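Local coordinates for nitronate monooxygenase family protein (Pseudomonas aeruginosa, PDB 4QIT) that uses FMN and molecular oxygen to denitrify alkyl nitronates oxidatively, with the toxin propionate 3-nitronate as its presumed physiological substrate, at residues V276-R281 with N288-D293; E130-A135 with Q152-R157; A162-E167 with A200-L205; F248-E253 with A337-L342; F140-R145 with E172-D177. The protein carries 1 engineered substitution. One frame throughout, in Å; residues are numbered along the deposited sequence.

Overall arrangement
The five contacts are spread around an FMN-binding TIM barrel. Along the chain, contact 2 (130-135 with 152-157) and contact 5 (140-145 with 172-177) interleave, and contact 5 interleaves with contact 3 (162-167 with 200-205); together they link neighbouring parts of the barrel from strand 135-139 to helix 204-212. Contacts 2 and 5 have centres 15 Å apart and touch through Q152, which probably hydrogen-bonds G175 and D177. Contacts 3 and 5 use the two ends of helix 165-173. Contact 4 joins the region after strand 241-244 to a late loop and spans the sequence of contact 1, which lies beside the small antiparallel sheet. Contacts 3 and 4 both reach the second subunit.

Contact 1. Residues V276-R281 with N288-D293; sequences VTMSGR and NRMFFD
T277 lays its methyl group over one face of the F292 ring, while M278 brings its CE to the F291 ring obliquely, 3.5 Å from CE1. T277 CG2 makes a CH-pi contact over the face, 3.9 Å from the F292 centroid and 22° off the ring normal, displaced toward the rim. W92 and Y95 of helix 86-101 also touch F292. These residues belong to two loops flanking strand 283-285 of the small antiparallel sheet that accompanies the TIM barrel; the second loop contains a type I turn, N288 to F291.

Threonine suits its place because its two branches do different work. With chi1 at 49°, OG1 stands between the backbone N and the carbonyl carbon and CG2 is swung beside the N, over the ring. OG1 donates to M290 O at 2.7 Å, the donor tilted 19° from the carbonyl plane, and is also hydrogen-bonded to T275. Methionine, flexible and unbranched, fits the uneven surface alongside: M278 bends at chi2 and chi3, crosses M290 at about a right angle and sets CE 3.6 Å from M290 CB. T312 of helix 307-320 packs on M290, and M278 touches W331, a residue of the nitroethane pocket, its own side chain being about 7 Å from the ligand. N288 opens an Asx turn and sends ND2 to A328 O. In that turn M290 N reaches N288 OD1 at 3.0 Å from above the amide plane.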
# COMPACT_ATOMS: atom_id res chain seq x y z
N VAL A 276 3.37 -1.79 16.05
CA VAL A 276 3.10 -0.77 17.06
C VAL A 276 3.83 -1.05 18.37
O VAL A 276 3.83 -0.21 19.26
CB VAL A 276 1.59 -0.63 17.38
CG1 VAL A 276 0.81 -0.28 16.13
CG2 VAL A 276 1.05 -1.90 18.05
N THR A 277 4.44 -2.22 18.48
CA THR A 277 5.04 -2.62 19.76
C THR A 277 6.44 -2.05 20.00
O THR A 277 6.93 -2.04 21.13
CB THR A 277 5.04 -4.16 19.94
OG1 THR A 277 5.57 -4.77 18.76
CG2 THR A 277 3.61 -4.66 20.17
N MET A 278 7.08 -1.58 18.94
CA MET A 278 8.38 -0.92 19.06
C MET A 278 8.27 0.45 19.75
O MET A 278 9.03 0.75 20.67
CB MET A 278 9.01 -0.76 17.67
CG MET A 278 10.42 -0.14 17.67
SD MET A 278 11.75 -1.33 17.89
CE MET A 278 11.62 -2.24 16.35
N SER A 279 7.33 1.28 19.31
CA SER A 279 7.32 2.66 19.75
C SER A 279 5.99 3.12 20.33
O SER A 279 5.92 4.18 20.95
CB SER A 279 7.66 3.57 18.58
OG SER A 279 6.56 3.61 17.68
N GLY A 280 4.94 2.34 20.09
CA GLY A 280 3.59 2.73 20.48
C GLY A 280 2.81 3.38 19.35
O GLY A 280 1.62 3.69 19.51
N ARG A 281 3.46 3.57 18.21
CA ARG A 281 2.82 4.11 17.01
C ARG A 281 3.24 3.26 15.82
O ARG A 281 4.40 2.84 15.73
CB ARG A 281 3.24 5.57 16.75
CG ARG A 281 2.12 6.60 16.97
CD ARG A 281 2.62 7.99 16.63
NE ARG A 281 1.56 9.01 16.62
CZ ARG A 281 0.76 9.24 15.59
NH1 ARG A 281 0.87 8.52 14.48
NH2 ARG A 281 -0.17 10.20 15.66
N ASN A 288 11.81 -8.01 13.56
CA ASN A 288 12.69 -8.71 14.48
C ASN A 288 11.92 -9.03 15.76
O ASN A 288 10.70 -9.08 15.75
CB ASN A 288 13.97 -7.90 14.74
CG ASN A 288 13.70 -6.54 15.35
OD1 ASN A 288 12.64 -6.28 15.93
ND2 ASN A 288 14.69 -5.66 15.25
N ARG A 289 12.63 -9.22 16.87
CA ARG A 289 11.95 -9.64 18.10
C ARG A 289 11.04 -8.57 18.72
O ARG A 289 10.14 -8.90 19.50
CB ARG A 289 12.96 -10.19 19.11
CG ARG A 289 13.72 -11.39 18.57
CD ARG A 289 14.67 -11.97 19.60
NE ARG A 289 13.96 -12.49 20.77
CZ ARG A 289 14.57 -12.88 21.88
NH1 ARG A 289 15.88 -12.79 21.98
NH2 ARG A 289 13.86 -13.33 22.91
N MET A 290 11.23 -7.31 18.34
CA MET A 290 10.32 -6.26 18.78
C MET A 290 9.02 -6.18 17.99
O MET A 290 8.15 -5.38 18.32
CB MET A 290 11.01 -4.88 18.76
CG MET A 290 11.95 -4.64 19.92
SD MET A 290 11.19 -5.00 21.52
CE MET A 290 9.69 -4.01 21.48
N PHE A 291 8.88 -7.02 16.96
CA PHE A 291 7.68 -7.01 16.12
C PHE A 291 6.76 -8.15 16.53
O PHE A 291 6.80 -9.23 15.94
CB PHE A 291 8.03 -7.19 14.64
CG PHE A 291 8.65 -5.98 13.97
CD1 PHE A 291 9.85 -5.44 14.43
CD2 PHE A 291 8.07 -5.44 12.82
CE1 PHE A 291 10.44 -4.36 13.77
CE2 PHE A 291 8.65 -4.37 12.17
CZ PHE A 291 9.83 -3.83 12.64
N PHE A 292 5.94 -7.93 17.54
CA PHE A 292 4.99 -8.96 17.94
C PHE A 292 3.55 -8.49 17.92
O PHE A 292 3.26 -7.31 17.69
CB PHE A 292 5.38 -9.58 19.30
CG PHE A 292 5.51 -8.59 20.41
CD1 PHE A 292 6.71 -7.96 20.67
CD2 PHE A 292 4.42 -8.31 21.24
CE1 PHE A 292 6.84 -7.05 21.71
CE2 PHE A 292 4.53 -7.41 22.27
CZ PHE A 292 5.74 -6.78 22.51
N ASP A 293 2.63 -9.42 18.16
CA ASP A 293 1.20 -9.11 18.11
C ASP A 293 0.74 -8.52 19.43
O ASP A 293 0.71 -9.20 20.45
CB ASP A 293 0.40 -10.38 17.80
CG ASP A 293 -1.04 -10.09 17.42
OD1 ASP A 293 -1.50 -8.95 17.62
OD2 ASP A 293 -1.71 -11.02 16.93
O HOH W 1 2.39 -4.52 16.14

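Contact 2. Residues E130-A135 with Q152-R157; sequences EERPAA and QAVGIR
R132 and V154 make the outer part of this contact, crossing at about a right angle. The isopropyl group covers one face of the guanidinium, V154 CG1 lying 3.6 Å above its plane and over its centre. The arginine chain is extended from CG to NE, which carries the flat group this far from a backbone that has just left helix 124-131 with positive phi; NE is weakly bonded to L129 O. Deeper in, I156 presses CG1 to 3.4 Å from P133 O, and its CD1 approaches P133 CD. A branched aliphatic residue suits this buried spot between the two segments.

The backbones then join. R157 N donates to A134 O at 2.9 Å, nearly straight at 170°, and A135 CA makes a CA-H...O contact with R157 O at 3.2 Å. A water donating to both A134 O and G155 O adds a second link. The turn into the pair is set by G155, whose positive phi suits glycine as C-prime residue of a Schellman motif ending helix 145-153, while R157 NE is held by L14 O. A135 and R157 thus form a parallel bridge opening two neighbouring strands, joined through helix 145-153 in the beta-alpha-beta crossover of a TIM barrel.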
# COMPACT_ATOMS: atom_id res chain seq x y z
N GLU A 130 14.30 32.14 15.30
CA GLU A 130 15.62 32.76 15.37
C GLU A 130 16.57 32.20 14.31
O GLU A 130 17.27 32.95 13.63
CB GLU A 130 16.24 32.55 16.75
CG GLU A 130 15.55 33.29 17.89
CD GLU A 130 16.12 32.90 19.24
OE1 GLU A 130 16.59 33.79 19.98
OE2 GLU A 130 16.09 31.69 19.57
N GLU A 131 16.59 30.87 14.18
CA GLU A 131 17.55 30.21 13.29
C GLU A 131 17.14 30.23 11.82
O GLU A 131 18.00 30.19 10.93
CB GLU A 131 17.81 28.77 13.76
CG GLU A 131 18.45 28.66 15.14
CD GLU A 131 19.75 29.44 15.27
OE1 GLU A 131 20.60 29.36 14.36
OE2 GLU A 131 19.93 30.12 16.30
N ARG A 132 15.84 30.26 11.57
CA ARG A 132 15.28 30.35 10.21
C ARG A 132 15.87 29.37 9.19
O ARG A 132 16.46 29.78 8.19
CB ARG A 132 15.40 31.78 9.68
CG ARG A 132 14.79 32.81 10.61
CD ARG A 132 14.86 34.23 10.05
NE ARG A 132 14.63 35.22 11.10
CZ ARG A 132 14.14 36.44 10.89
NH1 ARG A 132 13.82 36.84 9.67
NH2 ARG A 132 13.98 37.27 11.92
N PRO A 133 15.70 28.06 9.43
CA PRO A 133 16.06 27.12 8.37
C PRO A 133 15.13 27.35 7.18
O PRO A 133 14.03 27.87 7.36
CB PRO A 133 15.79 25.75 9.01
CG PRO A 133 14.78 26.01 10.07
CD PRO A 133 15.07 27.40 10.59
N ALA A 134 15.56 26.99 5.98
CA ALA A 134 14.74 27.23 4.79
C ALA A 134 13.40 26.51 4.86
O ALA A 134 12.38 27.03 4.39
CB ALA A 134 15.50 26.82 3.54
N ALA A 135 13.39 25.31 5.43
CA ALA A 135 12.14 24.56 5.56
C ALA A 135 11.99 23.94 6.94
O ALA A 135 12.97 23.49 7.55
CB ALA A 135 12.05 23.48 4.49
N GLN A 152 6.29 31.21 8.62
CA GLN A 152 6.27 31.75 7.27
C GLN A 152 6.62 33.23 7.25
O GLN A 152 7.21 33.73 6.29
CB GLN A 152 4.90 31.49 6.63
CG GLN A 152 4.67 30.00 6.31
CD GLN A 152 3.22 29.65 6.02
OE1 GLN A 152 2.29 30.25 6.58
NE2 GLN A 152 3.00 28.66 5.16
N ALA A 153 6.30 33.92 8.34
CA ALA A 153 6.56 35.36 8.46
C ALA A 153 8.05 35.69 8.39
O ALA A 153 8.43 36.79 7.99
CB ALA A 153 5.95 35.90 9.75
N VAL A 154 8.90 34.74 8.79
CA VAL A 154 10.35 34.94 8.71
C VAL A 154 10.95 34.18 7.53
O VAL A 154 12.17 33.96 7.47
CB VAL A 154 11.07 34.59 10.03
CG1 VAL A 154 10.62 35.51 11.15
CG2 VAL A 154 10.82 33.14 10.41
N GLY A 155 10.10 33.78 6.59
CA GLY A 155 10.57 33.24 5.32
C GLY A 155 10.66 31.73 5.22
O GLY A 155 11.00 31.20 4.17
N ILE A 156 10.35 31.04 6.32
CA ILE A 156 10.42 29.57 6.35
C ILE A 156 9.29 28.92 5.54
O ILE A 156 8.13 29.32 5.65
CB ILE A 156 10.37 29.06 7.80
CG1 ILE A 156 11.49 29.69 8.64
CG2 ILE A 156 10.42 27.53 7.85
CD1 ILE A 156 11.31 29.51 10.13
N ARG A 157 9.63 27.92 4.72
CA ARG A 157 8.61 27.11 4.05
C ARG A 157 8.19 25.98 4.98
O ARG A 157 9.03 25.33 5.59
CB ARG A 157 9.15 26.52 2.74
CG ARG A 157 9.72 27.54 1.77
CD ARG A 157 8.70 28.58 1.38
NE ARG A 157 9.19 29.40 0.28
CZ ARG A 157 8.68 30.59 -0.04
NH1 ARG A 157 7.68 31.10 0.66
NH2 ARG A 157 9.19 31.26 -1.06
O HOH W 2 12.60 29.27 2.89

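Contact 3. Residues A162-E167 with A200-L205; sequences ATTPEE and AAIGTL
Two strand-to-helix connections of the TIM barrel meet here, one entering helix 165-173 and the other helix 204-212, at a buried patch made of T163, T164, P165, A200 and I202. I202 leads the apolar part: its CD1 comes end-on to the P165 ring, 4.0 Å from CD, and lies 3.8 Å from T163 O. With CG1 beside its own backbone N (chi1 -55°) and chi2 extended, the isoleucine stretches its terminal methyl into this corner. T164 crosses it at about a right angle and turns CG2 to A200 CB, 4.0 Å away; the small alanine side chain meets that methyl with its single carbon.

T164 is the N-cap of helix 165-173, its OG1 taking the N-H of E167 at 2.9 Å, and the rigid proline after it suits the first turn. E167 reaches back to T163 in front of the helix. Its OE1 accepts twice, from T163 N at 2.8 Å, nearly along the C-O bond, and from T163 OG1 at 2.7 Å, from above the carboxylate plane, while OE2 is held by F193 N. The carboxylate is thereby fixed in rotation. Between the loops one water donates to T163 O and accepts from I202 N; another donates to T163 OG1 and weakly accepts from A200 N. T163 also packs on Q182, a probable FMN ligand, whereas E166 pairs with R271 of the second subunit and G203 N donates to Q334 there.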
# COMPACT_ATOMS: atom_id res chain seq x y z
N ALA A 162 0.92 13.96 5.39
CA ALA A 162 -0.45 13.45 5.49
C ALA A 162 -0.52 12.08 4.84
O ALA A 162 0.21 11.81 3.88
CB ALA A 162 -1.43 14.39 4.83
N THR A 163 -1.41 11.22 5.35
CA THR A 163 -1.57 9.87 4.79
C THR A 163 -2.89 9.66 4.07
O THR A 163 -3.11 8.61 3.47
CB THR A 163 -1.40 8.75 5.86
OG1 THR A 163 -2.51 8.79 6.78
CG2 THR A 163 -0.08 8.89 6.60
N THR A 164 -3.78 10.65 4.15
CA THR A 164 -5.11 10.53 3.54
C THR A 164 -5.54 11.90 3.03
O THR A 164 -5.02 12.92 3.48
CB THR A 164 -6.19 10.10 4.56
OG1 THR A 164 -6.37 11.14 5.53
CG2 THR A 164 -5.82 8.79 5.25
N PRO A 165 -6.52 11.92 2.12
CA PRO A 165 -7.11 13.20 1.69
C PRO A 165 -7.68 14.01 2.86
O PRO A 165 -7.59 15.24 2.84
CB PRO A 165 -8.23 12.75 0.76
CG PRO A 165 -7.70 11.48 0.15
CD PRO A 165 -6.99 10.80 1.29
N GLU A 166 -8.24 13.34 3.86
CA GLU A 166 -8.77 14.04 5.03
C GLU A 166 -7.65 14.73 5.81
O GLU A 166 -7.79 15.88 6.24
CB GLU A 166 -9.58 13.09 5.93
CG GLU A 166 -10.86 12.52 5.30
CD GLU A 166 -10.62 11.55 4.14
OE1 GLU A 166 -9.54 10.91 4.09
OE2 GLU A 166 -11.50 11.42 3.27
N GLU A 167 -6.52 14.05 5.98
CA GLU A 167 -5.38 14.67 6.64
C GLU A 167 -4.80 15.79 5.79
O GLU A 167 -4.38 16.82 6.32
CB GLU A 167 -4.33 13.61 7.01
CG GLU A 167 -4.79 12.73 8.18
CD GLU A 167 -3.91 11.52 8.41
OE1 GLU A 167 -2.95 11.31 7.63
OE2 GLU A 167 -4.17 10.77 9.38
N ALA A 200 -6.27 4.08 7.05
CA ALA A 200 -6.75 3.75 5.70
C ALA A 200 -5.67 3.03 4.88
O ALA A 200 -5.99 2.35 3.90
CB ALA A 200 -7.20 5.01 4.98
N ALA A 201 -4.40 3.21 5.26
CA ALA A 201 -3.29 2.50 4.63
C ALA A 201 -3.33 2.58 3.09
O ALA A 201 -3.35 1.57 2.38
CB ALA A 201 -3.26 1.04 5.11
N ILE A 202 -3.34 3.81 2.59
CA ILE A 202 -3.39 4.08 1.16
C ILE A 202 -2.00 4.02 0.55
O ILE A 202 -1.04 4.59 1.09
CB ILE A 202 -4.00 5.47 0.90
CG1 ILE A 202 -5.37 5.58 1.58
CG2 ILE A 202 -4.11 5.74 -0.59
CD1 ILE A 202 -5.98 6.98 1.50
N GLY A 203 -1.87 3.31 -0.57
CA GLY A 203 -0.58 3.20 -1.24
C GLY A 203 -0.18 4.49 -1.91
O GLY A 203 -1.04 5.31 -2.27
N THR A 204 1.12 4.65 -2.12
CA THR A 204 1.66 5.87 -2.71
C THR A 204 1.02 6.24 -4.06
O THR A 204 0.68 7.40 -4.29
CB THR A 204 3.19 5.76 -2.86
OG1 THR A 204 3.79 5.59 -1.58
CG2 THR A 204 3.77 7.00 -3.52
N LEU A 205 0.84 5.25 -4.93
CA LEU A 205 0.32 5.52 -6.27
C LEU A 205 -1.09 6.11 -6.19
O LEU A 205 -1.40 7.06 -6.91
CB LEU A 205 0.34 4.27 -7.12
CG LEU A 205 -0.18 4.47 -8.55
CD1 LEU A 205 0.78 3.86 -9.56
CD2 LEU A 205 -1.57 3.85 -8.65
O HOH W 3 -3.41 6.09 4.52
O HOH W 4 -4.18 6.53 7.08

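Contact 4. Residues F248-E253 with A337-L342; sequences FVLCPE and ALAREL
L250 packs along the chain of A339 to E341, beginning with its CB, which lies 3.5 Å from R340 O and also faces the CB of E341. CG passes the same carbonyl at longer range, and CD1 lies near that oxygen and 3.9 Å from A339 CB. With chi1 at -63° and chi2 extended at 178°, the leucine runs straight on to the alanine methyl, an aliphatic chain matched by one small apolar group at its end. L264 and K265 of helix 258-265 touch L250 as well.

The contact belongs to the closing part of the TIM barrel: 248-253 follows strand 241-244 by way of the short helix 246-249, near residues 243-246, which probably bind FMN, while 337-342 is the loop running into helix 344-355. At the other end L342 O is approached by two carbons: P252 CD lies 3.2 Å away, and C251 CA makes a CA-H...O contact at 3.4 Å, 147° at the hydrogen. Proline has no N-H, so its CD is what stands beside the carbonyl.

E341 is extended throughout, which brings CG to 3.6 Å from L250 O and its carboxylate beyond. A water lies 2.7 Å from both L250 O and E341 OE2, though other acceptors compete for its protons. OE1 forms a salt bridge with K265, and R340, whose side chain starts away from 248-253, pairs with E354.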
# COMPACT_ATOMS: atom_id res chain seq x y z
N PHE A 248 18.55 6.63 1.37
CA PHE A 248 19.71 7.33 1.93
C PHE A 248 20.28 6.67 3.18
O PHE A 248 21.31 7.11 3.70
CB PHE A 248 19.40 8.81 2.20
CG PHE A 248 19.26 9.63 0.94
CD1 PHE A 248 20.38 10.18 0.33
CD2 PHE A 248 18.02 9.81 0.36
CE1 PHE A 248 20.27 10.93 -0.83
CE2 PHE A 248 17.89 10.55 -0.81
CZ PHE A 248 19.03 11.11 -1.41
N VAL A 249 19.64 5.61 3.67
CA VAL A 249 20.08 4.97 4.91
C VAL A 249 21.51 4.41 4.83
O VAL A 249 22.30 4.57 5.76
CB VAL A 249 19.09 3.87 5.36
CG1 VAL A 249 19.66 3.08 6.52
CG2 VAL A 249 17.76 4.51 5.75
N LEU A 250 21.83 3.78 3.70
CA LEU A 250 23.15 3.19 3.50
C LEU A 250 24.26 4.19 3.15
O LEU A 250 25.43 3.81 3.04
CB LEU A 250 23.09 2.10 2.43
CG LEU A 250 22.21 0.90 2.76
CD1 LEU A 250 22.23 -0.05 1.58
CD2 LEU A 250 22.69 0.19 4.01
N CYS A 251 23.90 5.46 2.98
CA CYS A 251 24.92 6.48 2.71
C CYS A 251 25.88 6.51 3.89
O CYS A 251 25.47 6.37 5.04
CB CYS A 251 24.30 7.87 2.53
SG CYS A 251 23.27 8.02 1.07
N PRO A 252 27.18 6.68 3.61
CA PRO A 252 28.19 6.70 4.67
C PRO A 252 27.99 7.88 5.63
O PRO A 252 28.43 7.81 6.78
CB PRO A 252 29.51 6.85 3.89
CG PRO A 252 29.11 7.43 2.58
CD PRO A 252 27.78 6.80 2.27
N GLU A 253 27.31 8.92 5.16
CA GLU A 253 27.04 10.10 5.99
C GLU A 253 25.93 9.88 7.02
O GLU A 253 25.80 10.66 7.95
CB GLU A 253 26.67 11.29 5.10
CG GLU A 253 27.76 11.75 4.13
CD GLU A 253 27.81 10.96 2.84
OE1 GLU A 253 26.95 10.07 2.62
OE2 GLU A 253 28.72 11.23 2.01
N ALA A 337 14.58 -3.56 -0.99
CA ALA A 337 15.46 -4.44 -1.77
C ALA A 337 16.19 -3.70 -2.89
O ALA A 337 17.15 -4.23 -3.47
CB ALA A 337 14.68 -5.63 -2.34
N LEU A 338 15.77 -2.48 -3.17
CA LEU A 338 16.41 -1.67 -4.21
C LEU A 338 17.42 -0.67 -3.64
O LEU A 338 17.92 0.20 -4.36
CB LEU A 338 15.35 -0.93 -5.02
CG LEU A 338 14.24 -1.82 -5.58
CD1 LEU A 338 13.16 -0.96 -6.24
CD2 LEU A 338 14.81 -2.84 -6.54
N ALA A 339 17.71 -0.79 -2.34
CA ALA A 339 18.68 0.08 -1.69
C ALA A 339 20.07 -0.04 -2.31
O ALA A 339 20.49 -1.13 -2.74
CB ALA A 339 18.74 -0.20 -0.19
N ARG A 340 20.75 1.10 -2.39
CA ARG A 340 22.12 1.19 -2.88
C ARG A 340 22.97 1.85 -1.80
O ARG A 340 22.45 2.59 -0.97
CB ARG A 340 22.18 2.03 -4.15
CG ARG A 340 21.54 1.36 -5.36
CD ARG A 340 21.52 2.27 -6.57
NE ARG A 340 20.35 3.15 -6.63
CZ ARG A 340 20.02 3.88 -7.68
NH1 ARG A 340 20.78 3.86 -8.77
NH2 ARG A 340 18.93 4.63 -7.65
N GLU A 341 24.27 1.57 -1.84
CA GLU A 341 25.23 2.12 -0.88
C GLU A 341 26.18 3.07 -1.61
O GLU A 341 27.13 2.62 -2.26
CB GLU A 341 26.03 1.00 -0.22
CG GLU A 341 27.06 1.50 0.80
CD GLU A 341 27.75 0.36 1.54
OE1 GLU A 341 27.84 -0.75 0.97
OE2 GLU A 341 28.20 0.57 2.68
N LEU A 342 25.92 4.37 -1.50
CA LEU A 342 26.72 5.38 -2.19
C LEU A 342 26.89 6.60 -1.30
O LEU A 342 26.05 6.86 -0.46
CB LEU A 342 26.01 5.82 -3.47
CG LEU A 342 25.72 4.80 -4.56
CD1 LEU A 342 24.78 5.40 -5.60
CD2 LEU A 342 27.01 4.37 -5.24
O HOH W 5 26.22 1.51 4.27
O HOH W 6 28.69 3.60 3.01

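Contact 5. Residues F140-R145 with E172-D177; sequences FGAPPR and EAAGAD
This is small-residue packing with a polar fringe: A142 and R145, in the stretch that leads from strand 135-139 to helix 145-153, meet A174 and its neighbours at the C-terminal end of helix 165-173. Both lie in the outer helical layer of the TIM barrel and its connections, and helix 165-173 ends in a Schellman motif at G175. The apolar centre is a pair of methyl groups, A142 CB and A174 CB, 3.7 Å apart; A174 CB lies at a similar distance from P143 O. Alanine suits both places, since the two backbones come close, and V160 of strand 157-162 touches A142 from beyond the two segments.

G175 carries the positive phi (88°) that ends the helix, its N bonded to E172 O at 3.0 Å. Glycine fits twice over, because this backbone geometry is uncomfortable for other residues and a beta carbon here would press on R145 CD. P143 and P144 hold the approach to the next helix extended, P144 standing at the N-cap.

R145 lies along the helix end. Its CG is anti to the backbone N (chi1 168°), and unusual bends at chi2 and chi3 then bring CD to 3.4 Å from A173 O. NH1 donates to the same carbonyl, but the bond is weak, 3.3 Å and 129°. Beyond it, E172 is held by S216 and R214. The carbonyl of A174 is buried without a hydrogen-bonding partner in the model; what meets it is R145 CA, whose C-H points at A174 O across 3.6 Å.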
# COMPACT_ATOMS: atom_id res chain seq x y z
N PHE A 140 2.96 13.63 12.08
CA PHE A 140 1.89 13.19 12.99
C PHE A 140 0.75 14.18 13.15
O PHE A 140 -0.28 13.83 13.73
CB PHE A 140 2.40 12.81 14.39
CG PHE A 140 3.44 11.72 14.42
CD1 PHE A 140 3.29 10.55 13.68
CD2 PHE A 140 4.54 11.85 15.24
CE1 PHE A 140 4.26 9.55 13.76
CE2 PHE A 140 5.50 10.87 15.32
CZ PHE A 140 5.36 9.71 14.58
N GLY A 141 0.93 15.40 12.65
CA GLY A 141 -0.11 16.42 12.75
C GLY A 141 0.38 17.76 12.24
O GLY A 141 1.57 17.93 11.93
N ALA A 142 -0.54 18.71 12.13
CA ALA A 142 -0.17 20.07 11.74
C ALA A 142 -0.28 20.96 12.97
O ALA A 142 -1.20 20.80 13.78
CB ALA A 142 -1.07 20.57 10.64
N PRO A 143 0.66 21.90 13.12
CA PRO A 143 0.54 22.87 14.21
C PRO A 143 -0.64 23.80 13.95
O PRO A 143 -1.16 23.84 12.83
CB PRO A 143 1.84 23.68 14.10
CG PRO A 143 2.78 22.81 13.32
CD PRO A 143 1.91 22.07 12.36
N PRO A 144 -1.08 24.55 14.98
CA PRO A 144 -2.09 25.57 14.73
C PRO A 144 -1.68 26.54 13.62
O PRO A 144 -0.49 26.81 13.41
CB PRO A 144 -2.17 26.31 16.07
CG PRO A 144 -1.77 25.30 17.08
CD PRO A 144 -0.72 24.45 16.40
N ARG A 145 -2.67 27.06 12.91
CA ARG A 145 -2.45 27.98 11.79
C ARG A 145 -1.57 29.18 12.16
O ARG A 145 -0.71 29.58 11.37
CB ARG A 145 -3.79 28.46 11.25
CG ARG A 145 -3.69 29.62 10.28
CD ARG A 145 -4.06 29.19 8.87
NE ARG A 145 -4.84 30.22 8.20
CZ ARG A 145 -5.39 30.07 6.99
NH1 ARG A 145 -5.23 28.93 6.33
NH2 ARG A 145 -6.08 31.06 6.44
N GLU A 172 -3.93 21.71 4.58
CA GLU A 172 -4.33 22.90 3.83
C GLU A 172 -4.88 23.95 4.77
O GLU A 172 -4.51 25.13 4.67
CB GLU A 172 -5.37 22.55 2.76
CG GLU A 172 -4.83 21.70 1.63
CD GLU A 172 -5.93 21.15 0.74
OE1 GLU A 172 -5.60 20.40 -0.21
OE2 GLU A 172 -7.12 21.46 0.98
N ALA A 173 -5.73 23.54 5.71
CA ALA A 173 -6.34 24.47 6.66
C ALA A 173 -5.32 25.09 7.62
O ALA A 173 -5.54 26.18 8.16
CB ALA A 173 -7.46 23.79 7.43
N ALA A 174 -4.21 24.39 7.85
CA ALA A 174 -3.14 24.87 8.71
C ALA A 174 -2.29 25.92 7.99
O ALA A 174 -1.48 26.62 8.61
CB ALA A 174 -2.27 23.70 9.16
N GLY A 175 -2.46 26.01 6.67
CA GLY A 175 -1.76 27.02 5.89
C GLY A 175 -0.38 26.62 5.38
O GLY A 175 0.39 27.49 4.96
N ALA A 176 -0.07 25.33 5.40
CA ALA A 176 1.25 24.86 4.97
C ALA A 176 1.55 25.17 3.51
O ALA A 176 0.63 25.35 2.69
CB ALA A 176 1.38 23.35 5.22
N ASP A 177 2.83 25.24 3.17
CA ASP A 177 3.27 25.46 1.80
C ASP A 177 3.21 24.21 0.93
O ASP A 177 3.11 24.31 -0.29
CB ASP A 177 4.69 26.01 1.80
CG ASP A 177 4.79 27.37 2.48
OD1 ASP A 177 4.42 28.37 1.84
OD2 ASP A 177 5.24 27.44 3.64